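Local coordinates for WZI (Escherichia coli, PDB 2YNK), which probably acts as an outer-membrane lectin, a beta-barrel that binds capsular polysaccharide at the cell surface and underpins assembly of the group 1 capsule, at residues P46-S49 against S50-V53; M336-T339 against N340-Y343. All blocks are in the same frame, centred on the assembly; numbering follows the deposited sequence.

Contact 1: P46-S49 against S50-V53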
ATOM      1  N   PRO A  46     -19.322   3.458  18.630  1.00 67.94           N
ATOM      2  CA  PRO A  46     -19.362   2.031  18.925  1.00 67.70           C
ATOM      3  C   PRO A  46     -20.649   1.642  19.642  1.00 69.07           C
ATOM      4  O   PRO A  46     -21.263   2.474  20.304  1.00 70.55           O
ATOM      5  CB  PRO A  46     -18.157   1.829  19.847  1.00 67.44           C
ATOM      6  CG  PRO A  46     -17.954   3.146  20.508  1.00 68.00           C
ATOM      7  CD  PRO A  46     -18.400   4.186  19.522  1.00 67.82           C
ATOM      8  N   SER A  47     -21.058   0.388  19.478  1.00 68.89           N
ATOM      9  CA  SER A  47     -22.204  -0.163  20.199  1.00 70.59           C
ATOM     10  C   SER A  47     -21.977  -1.593  20.707  1.00 70.34           C
ATOM     11  O   SER A  47     -22.812  -2.125  21.434  1.00 70.44           O
ATOM     12  CB  SER A  47     -23.444  -0.119  19.307  1.00 71.51           C
ATOM     13  OG  SER A  47     -23.181  -0.718  18.055  1.00 70.93           O
ATOM     14  N   TYR A  48     -20.860  -2.213  20.326  1.00 69.43           N
ATOM     15  CA  TYR A  48     -20.488  -3.524  20.846  1.00 69.33           C
ATOM     16  C   TYR A  48     -19.137  -3.448  21.544  1.00 68.03           C
ATOM     17  O   TYR A  48     -18.394  -2.490  21.355  1.00 68.05           O
ATOM     18  CB  TYR A  48     -20.458  -4.547  19.722  1.00 69.13           C
ATOM     19  CG  TYR A  48     -21.801  -4.740  19.057  1.00 71.17           C
ATOM     20  CD1 TYR A  48     -22.754  -5.595  19.601  1.00 73.32           C
ATOM     21  CD2 TYR A  48     -22.122  -4.061  17.884  1.00 71.31           C
ATOM     22  CE1 TYR A  48     -23.984  -5.776  18.991  1.00 75.11           C
ATOM     23  CE2 TYR A  48     -23.348  -4.231  17.265  1.00 72.03           C
ATOM     24  CZ  TYR A  48     -24.274  -5.088  17.819  1.00 74.59           C
ATOM     25  OH  TYR A  48     -25.492  -5.249  17.203  1.00 76.55           O
ATOM     26  N   SER A  49     -18.836  -4.447  22.367  1.00 68.17           N
ATOM     27  CA  SER A  49     -17.597  -4.462  23.144  1.00 68.36           C
ATOM     28  C   SER A  49     -16.425  -4.771  22.219  1.00 66.98           C
ATOM     29  O   SER A  49     -15.332  -4.213  22.362  1.00 66.55           O
ATOM     30  CB  SER A  49     -17.674  -5.502  24.257  1.00 70.40           C
ATOM     31  OG  SER A  49     -19.023  -5.775  24.592  1.00 72.56           O
ATOM     32  N   SER A  50     -16.660  -5.656  21.256  1.00 65.68           N
ATOM     33  CA  SER A  50     -15.683  -5.909  20.208  1.00 62.83           C
ATOM     34  C   SER A  50     -15.245  -4.593  19.586  1.00 62.30           C
ATOM     35  O   SER A  50     -14.065  -4.402  19.309  1.00 64.10           O
ATOM     36  CB  SER A  50     -16.251  -6.844  19.136  1.00 61.69           C
ATOM     37  OG  SER A  50     -17.433  -6.317  18.561  1.00 61.55           O
ATOM     38  N   GLU A  51     -16.189  -3.677  19.395  1.00 61.97           N
ATOM     39  CA  GLU A  51     -15.888  -2.392  18.767  1.00 62.43           C
ATOM     40  C   GLU A  51     -15.046  -1.456  19.640  1.00 63.01           C
ATOM     41  O   GLU A  51     -14.291  -0.635  19.120  1.00 63.24           O
ATOM     42  CB  GLU A  51     -17.177  -1.705  18.307  1.00 63.58           C
ATOM     43  CG  GLU A  51     -17.890  -2.475  17.205  1.00 63.93           C
ATOM     44  CD  GLU A  51     -19.253  -1.921  16.857  1.00 66.99           C
ATOM     45  OE1 GLU A  51     -19.918  -1.304  17.726  1.00 68.54           O
ATOM     46  OE2 GLU A  51     -19.671  -2.133  15.699  1.00 68.36           O
ATOM     47  N   GLN A  52     -15.158  -1.584  20.957  1.00 64.55           N
ATOM     48  CA  GLN A  52     -14.370  -0.749  21.863  1.00 64.67           C
ATOM     49  C   GLN A  52     -12.944  -1.277  21.910  1.00 61.83           C
ATOM     50  O   GLN A  52     -11.994  -0.506  21.963  1.00 60.94           O
ATOM     51  CB  GLN A  52     -14.994  -0.707  23.262  1.00 67.12           C
ATOM     52  CG  GLN A  52     -16.508  -0.513  23.241  1.00 70.20           C
ATOM     53  CD  GLN A  52     -17.036   0.362  24.367  1.00 72.34           C
ATOM     54  OE1 GLN A  52     -17.905  -0.055  25.142  1.00 74.55           O
ATOM     55  NE2 GLN A  52     -16.524   1.588  24.451  1.00 72.24           N
ATOM     56  N   VAL A  53     -12.810  -2.600  21.866  1.00 60.54           N
ATOM     57  CA  VAL A  53     -11.502  -3.254  21.787  1.00 60.41           C
ATOM     58  C   VAL A  53     -10.702  -2.779  20.566  1.00 58.60           C
ATOM     59  O   VAL A  53      -9.550  -2.365  20.690  1.00 57.72           O
ATOM     60  CB  VAL A  53     -11.651  -4.792  21.720  1.00 60.50           C
ATOM     61  CG1 VAL A  53     -10.325  -5.457  21.370  1.00 58.66           C
ATOM     62  CG2 VAL A  53     -12.194  -5.336  23.031  1.00 59.74           C
TER

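Contact 2: M336-T339 against N340-Y343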
HETATM    1  N   MSE A 336      -7.504  -7.900 -20.385  1.00 67.79           N
HETATM    2  CA  MSE A 336      -7.672  -9.311 -20.050  1.00 70.25           C
HETATM    3  C   MSE A 336      -7.443 -10.232 -21.218  1.00 71.86           C
HETATM    4  O   MSE A 336      -8.135 -11.233 -21.361  1.00 74.24           O
HETATM    5  CB  MSE A 336      -9.083  -9.534 -19.514  1.00 74.41           C
HETATM    6  CG  MSE A 336      -9.519  -8.453 -18.537  1.00 77.73           C
HETATM    7 SE   MSE A 336     -11.089  -9.089 -17.527  1.00 89.53          SE
HETATM    8  CE  MSE A 336     -12.469  -8.157 -18.596  1.00 88.61           C
ATOM      9  N   SER A 337      -6.469  -9.913 -22.061  1.00 71.58           N
ATOM     10  CA  SER A 337      -6.167 -10.748 -23.216  1.00 73.80           C
ATOM     11  C   SER A 337      -4.766 -10.487 -23.743  1.00 73.85           C
ATOM     12  O   SER A 337      -3.921 -11.382 -23.758  1.00 75.43           O
ATOM     13  CB  SER A 337      -7.186 -10.494 -24.324  1.00 76.82           C
ATOM     14  OG  SER A 337      -7.222  -9.118 -24.667  1.00 77.60           O
ATOM     15  N   ARG A 338      -4.531  -9.251 -24.171  1.00 73.58           N
ATOM     16  CA  ARG A 338      -3.267  -8.862 -24.805  1.00 73.83           C
ATOM     17  C   ARG A 338      -2.152  -8.817 -23.763  1.00 71.05           C
ATOM     18  O   ARG A 338      -2.364  -8.353 -22.638  1.00 69.45           O
ATOM     19  CB  ARG A 338      -3.453  -7.504 -25.496  1.00 74.45           C
ATOM     20  CG  ARG A 338      -2.207  -6.793 -25.995  1.00 75.71           C
ATOM     21  CD  ARG A 338      -2.621  -5.476 -26.642  1.00 78.51           C
ATOM     22  NE  ARG A 338      -1.512  -4.542 -26.842  1.00 80.38           N
ATOM     23  CZ  ARG A 338      -1.652  -3.255 -27.176  1.00 81.89           C
ATOM     24  NH1 ARG A 338      -2.860  -2.714 -27.350  1.00 81.62           N
ATOM     25  NH2 ARG A 338      -0.572  -2.496 -27.328  1.00 82.86           N
ATOM     26  N   THR A 339      -0.974  -9.322 -24.130  1.00 66.33           N
ATOM     27  CA  THR A 339       0.184  -9.308 -23.233  1.00 64.10           C
ATOM     28  C   THR A 339       1.326  -8.489 -23.819  1.00 61.73           C
ATOM     29  O   THR A 339       1.240  -7.980 -24.936  1.00 61.55           O
ATOM     30  CB  THR A 339       0.700 -10.730 -22.917  1.00 65.05           C
ATOM     31  OG1 THR A 339       1.559 -11.181 -23.969  1.00 69.15           O
ATOM     32  CG2 THR A 339      -0.453 -11.709 -22.749  1.00 65.42           C
ATOM     33  N   ASN A 340       2.389  -8.366 -23.035  1.00 60.31           N
ATOM     34  CA  ASN A 340       3.614  -7.672 -23.430  1.00 61.16           C
ATOM     35  C   ASN A 340       3.454  -6.161 -23.624  1.00 60.39           C
ATOM     36  O   ASN A 340       4.234  -5.539 -24.343  1.00 64.61           O
ATOM     37  CB  ASN A 340       4.233  -8.332 -24.683  1.00 62.94           C
ATOM     38  CG  ASN A 340       5.723  -8.601 -24.537  1.00 62.70           C
ATOM     39  OD1 ASN A 340       6.249  -8.721 -23.428  1.00 60.27           O
ATOM     40  ND2 ASN A 340       6.407  -8.722 -25.667  1.00 64.72           N
ATOM     41  N   TYR A 341       2.461  -5.573 -22.961  1.00 59.70           N
ATOM     42  CA  TYR A 341       2.246  -4.118 -22.992  1.00 58.54           C
ATOM     43  C   TYR A 341       2.040  -3.491 -21.601  1.00 56.36           C
ATOM     44  O   TYR A 341       2.365  -2.324 -21.394  1.00 54.06           O
ATOM     45  CB  TYR A 341       1.061  -3.783 -23.895  1.00 59.69           C
ATOM     46  CG  TYR A 341       0.904  -2.310 -24.204  1.00 59.74           C
ATOM     47  CD1 TYR A 341       1.798  -1.658 -25.049  1.00 58.26           C
ATOM     48  CD2 TYR A 341      -0.146  -1.568 -23.653  1.00 59.59           C
ATOM     49  CE1 TYR A 341       1.658  -0.312 -25.335  1.00 57.97           C
ATOM     50  CE2 TYR A 341      -0.298  -0.220 -23.941  1.00 58.83           C
ATOM     51  CZ  TYR A 341       0.606   0.401 -24.784  1.00 59.08           C
ATOM     52  OH  TYR A 341       0.458   1.738 -25.071  1.00 59.03           O
ATOM     53  N   SER A 342       1.505  -4.248 -20.648  1.00 57.09           N
ATOM     54  CA  SER A 342       1.311  -3.704 -19.299  1.00 55.38           C
ATOM     55  C   SER A 342       2.656  -3.497 -18.608  1.00 55.00           C
ATOM     56  O   SER A 342       3.521  -4.373 -18.628  1.00 58.78           O
ATOM     57  CB  SER A 342       0.399  -4.596 -18.460  1.00 52.97           C
ATOM     58  OG  SER A 342      -0.953  -4.418 -18.837  1.00 52.90           O
ATOM     59  N   TYR A 343       2.824  -2.317 -18.019  1.00 53.95           N
ATOM     60  CA  TYR A 343       4.050  -1.951 -17.316  1.00 53.24           C
ATOM     61  C   TYR A 343       5.302  -1.981 -18.213  1.00 50.83           C
ATOM     62  O   TYR A 343       6.426  -2.056 -17.733  1.00 48.37           O
ATOM     63  CB  TYR A 343       4.226  -2.824 -16.066  1.00 54.74           C
ATOM     64  CG  TYR A 343       3.093  -2.756 -15.050  1.00 54.99           C
ATOM     65  CD1 TYR A 343       2.292  -1.621 -14.916  1.00 55.43           C
ATOM     66  CD2 TYR A 343       2.858  -3.819 -14.189  1.00 55.96           C
ATOM     67  CE1 TYR A 343       1.285  -1.566 -13.967  1.00 57.00           C
ATOM     68  CE2 TYR A 343       1.852  -3.773 -13.237  1.00 56.26           C
ATOM     69  CZ  TYR A 343       1.068  -2.645 -13.127  1.00 57.25           C
ATOM     70  OH  TYR A 343       0.070  -2.599 -12.173  1.00 56.75           O
TER

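Contact 1: P46-S49 against S50-V53
Ser50 to Val53 are helical, with Val53 N donating to Ser49 O at 3.0 Å, whereas Pro46 to Tyr48 run in irregularly and Tyr48 O takes only weak bonds from the first turn. Glu51, in that turn, reaches back over the lead-in. Its CG stands anti to its own carbonyl carbon (chi1 -65°) and the chain is extended beyond, which carries the carboxylate back alongside Tyr48. There OE1 takes two backbone N-H groups from consecutive residues. Ser47 N lies 2.7 Å from Glu51 OE1 in a nearly straight bond (172°), approaching almost in line with the C-O bond; Tyr48 N, 2.9 Å from Glu51 OE1, comes down from above the carboxylate plane, 42° out of it. The hydroxyl of Ser47 adds a weak third bond to the same oxygen. A glutamate folded back onto a backbone N-H three residues earlier at a helix start resembles one half of a capping box; Tyr48 has no short hydroxyl side chain to supply the reciprocal half, and its carbonyl instead accepts the weak bonds from Glu51 N and Gln52 N. Two N-H groups on one carboxylate oxygen fix the rotation of the glutamate and would favour its charged form, as would the salt bridge from OE2 to Arg20. The Tyr48 ring runs beside the glutamate, pointing the same way and offering its edge, with CD2 3.5 Å from Glu51 OE1. Nearer the backbone, Pro46 CB rests 4.0 Å from Glu51 CB, and Gln52 CG touches Tyr48 O. Trp16 of helix 8-19 packs on Ser50 and Glu51, the two buried residues here, while Ser47, Tyr48, Ser49 and Gln52 are exposed.

Contact 2: M336-T339 against N340-Y343
Arg338 lays its guanidinium over one face of the Tyr341 ring, three residues further round a loop, and this cation-pi pair carries the contact. CZ sits 4.3 Å from the centroid of the Tyr341 ring and only 20° off its normal, so the charge is truly above the face. The two planes are tilted by 37°, bringing one corner of the guanidinium lower than the rest: Arg338 NH2 approaches Tyr341 CD1 to 3.4 Å, towards the rim, while Arg338 NE stays 4.0 Å from Tyr341 CB. An extended arginine chain spans the gap, and Tyr341, with CG anti to its backbone N (chi1 -169°), turns its ring to meet it. The setting is the long loop between barrel strands 322-331 and 368-377, where Ser337 and Arg338 both face Thr334 in a classic beta bulge and Asn340 takes up a left-handed backbone conformation at the bend. The ring has further partners: its hydroxyl hydrogen-bonds Asp297, and the side chain also touches Ala305 and Thr334. Thr339 and Asn340 meet more loosely, chiefly as chain neighbours with no hydrogen bond between them; Asn340 OD1 pairs with Gln398 and Thr339 OG1 reaches weakly to Glu396. Arg338 and Asn340 are the solvent-exposed members.

How the contacts relate
Contact 1 comes first along the chain, in the helical N-terminal region that precedes the barrel strands; contact 2 follows nearly three hundred residues later, in a loop leaving strand 322-331. Their centres are 46 Å apart, their nearest atoms about 34 Å, and they lie on opposite sides of the chain's centre, with no shared helix or strand. What connects them is the closed antiparallel barrel of 18 strands between. In an outer-membrane barrel this would put the helix start at residues 46-53 at the periplasmic end and the loop of residues 336-343 at the extracellular end, the side on which a lectin of the capsule would probably meet its polysaccharide.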